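Local structure of photosystem II assembly protein Ycf48 (Thermosynechococcus elongatus, 5OJ5) at residues A[61-66]-A[319-324]. The protein binds the C-terminal extension of the D1 precursor and probably assists early photosystem II assembly and the replacement of photodamaged D1. Numbering follows the deposited sequence.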
# COMPACT_ATOMS: atom_id res chain seq x y z
N MET A 61 5.63 4.12 2.41
CA MET A 61 6.89 4.66 1.93
C MET A 61 6.61 5.50 0.70
O MET A 61 5.78 5.13 -0.11
CB MET A 61 7.85 3.49 1.65
CG MET A 61 9.23 3.88 1.14
SD MET A 61 10.26 2.50 0.61
CE MET A 61 10.43 1.58 2.12
N SER A 62 7.36 6.59 0.54
CA SER A 62 7.25 7.44 -0.65
C SER A 62 8.57 8.13 -0.91
O SER A 62 9.29 8.49 0.03
CB SER A 62 6.11 8.45 -0.46
OG SER A 62 5.87 9.20 -1.65
N PHE A 63 8.89 8.31 -2.19
CA PHE A 63 10.13 8.92 -2.60
C PHE A 63 9.92 10.31 -3.21
O PHE A 63 8.99 10.55 -3.98
CB PHE A 63 10.89 8.02 -3.59
CG PHE A 63 11.70 6.96 -2.90
CD1 PHE A 63 13.06 7.14 -2.66
CD2 PHE A 63 11.11 5.82 -2.43
CE1 PHE A 63 13.80 6.19 -1.97
CE2 PHE A 63 11.87 4.86 -1.72
CZ PHE A 63 13.20 5.07 -1.49
N ILE A 64 10.84 11.22 -2.88
CA ILE A 64 10.95 12.51 -3.55
C ILE A 64 11.53 12.33 -4.94
O ILE A 64 11.06 12.91 -5.91
CB ILE A 64 11.86 13.41 -2.70
CG1 ILE A 64 11.15 13.75 -1.39
CG2 ILE A 64 12.25 14.68 -3.48
CD1 ILE A 64 11.94 13.96 -0.19
N ASP A 65 12.60 11.55 -5.03
CA ASP A 65 13.30 11.29 -6.27
C ASP A 65 13.89 9.89 -6.15
O ASP A 65 13.50 9.12 -5.26
CB ASP A 65 14.30 12.41 -6.58
CG ASP A 65 15.37 12.55 -5.51
OD1 ASP A 65 15.75 11.57 -4.88
OD2 ASP A 65 15.91 13.65 -5.35
N ARG A 66 14.78 9.51 -7.05
CA ARG A 66 15.27 8.15 -7.03
C ARG A 66 16.02 7.82 -5.73
O ARG A 66 16.07 6.66 -5.31
CB ARG A 66 16.21 7.96 -8.23
CG ARG A 66 17.09 6.72 -8.19
CD ARG A 66 17.53 6.33 -9.58
NE ARG A 66 17.99 4.95 -9.69
CZ ARG A 66 17.23 3.90 -10.02
NH1 ARG A 66 15.92 4.03 -10.27
NH2 ARG A 66 17.79 2.70 -10.11
N LEU A 319 5.70 -2.21 -2.78
CA LEU A 319 5.73 -0.87 -3.35
C LEU A 319 6.81 -0.82 -4.42
O LEU A 319 7.99 -0.87 -4.09
CB LEU A 319 6.02 0.16 -2.26
CG LEU A 319 4.93 0.30 -1.20
CD1 LEU A 319 5.34 1.27 -0.12
CD2 LEU A 319 3.60 0.83 -1.80
N PHE A 320 6.42 -0.68 -5.67
CA PHE A 320 7.38 -0.44 -6.75
C PHE A 320 7.34 1.04 -7.09
O PHE A 320 6.27 1.60 -7.32
CB PHE A 320 7.06 -1.25 -8.00
CG PHE A 320 7.48 -2.70 -7.86
CD1 PHE A 320 8.82 -3.02 -7.86
CD2 PHE A 320 6.53 -3.72 -7.75
CE1 PHE A 320 9.21 -4.36 -7.73
CE2 PHE A 320 6.92 -5.02 -7.61
CZ PHE A 320 8.25 -5.34 -7.60
N PHE A 321 8.49 1.65 -7.10
CA PHE A 321 8.64 3.04 -7.51
C PHE A 321 9.06 3.19 -8.97
O PHE A 321 8.74 4.20 -9.60
CB PHE A 321 9.62 3.75 -6.57
CG PHE A 321 9.09 3.81 -5.19
CD1 PHE A 321 8.15 4.79 -4.86
CD2 PHE A 321 9.41 2.87 -4.23
CE1 PHE A 321 7.55 4.83 -3.62
CE2 PHE A 321 8.79 2.90 -2.96
CZ PHE A 321 7.87 3.89 -2.67
N SER A 322 9.68 2.17 -9.50
CA SER A 322 10.01 2.07 -10.91
C SER A 322 10.36 0.62 -11.16
O SER A 322 10.42 -0.16 -10.21
CB SER A 322 11.22 2.94 -11.20
OG SER A 322 12.41 2.32 -10.74
N PRO A 323 10.64 0.21 -12.40
CA PRO A 323 11.02 -1.19 -12.61
C PRO A 323 12.30 -1.61 -11.94
O PRO A 323 12.55 -2.81 -11.87
CB PRO A 323 11.09 -1.31 -14.13
CG PRO A 323 10.05 -0.34 -14.61
CD PRO A 323 10.25 0.85 -13.67
N ASP A 324 13.16 -0.72 -11.46
CA ASP A 324 14.32 -1.23 -10.73
C ASP A 324 14.40 -0.67 -9.31
O ASP A 324 15.48 -0.65 -8.71
CB ASP A 324 15.63 -1.04 -11.48
CG ASP A 324 16.10 0.37 -11.44
OD1 ASP A 324 15.25 1.26 -11.22
OD2 ASP A 324 17.29 0.61 -11.67
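Arg66 reaches across from its turn to clasp the carboxylate of Asp324, in the conformer described here, end-on with both terminal nitrogens. NH1 of Arg66 donates to OD1 of Asp324 at 3.0 Å, nearly within the guanidinium plane. NH2 of Arg66 binds OD2 of Asp324 at 2.7 Å; this OD2 lies 24° out of the guanidinium plane. NH2 also gives OD1 a weak third bond. Both oxygens are met on their syn sides, with the two planar groups turned 23° from each other. The arginine chain, extended from CG to NE with CG anti to the backbone N (chi1 166°), carries the guanidinium over to Asp324. OG of Ser322 accepts the backbone N-H of Asp324 at 3.2 Å, which closes an ST turn just beyond the corner at Phe321. The backbone carbonyl of Arg66 is met in turn by the side-chain amide of Gln325.

Deeper in, the contact becomes apolar. Phe63 turns its edge onto the face of Phe321 in a T-shaped pair, centroids 4.8 Å apart, with CD2 of Phe63 above the centre of the Phe321 ring. In the Met61 conformer described, SD approaches the same ring obliquely, 3.9 Å from CE2 of Phe321, and CB of Met61 meets CD1 of Leu319 at 3.8 Å. Ser62 points away from this interface, its OG bonded to the backbone N of Phe107 in the next sheet.

Strands 58-63 and 317-320 are the innermost of neighbouring blades, joined here by side chains; N-terminal strand 47-51 is outermost in the latter blade, the Velcro closure of a seven-bladed beta-propeller.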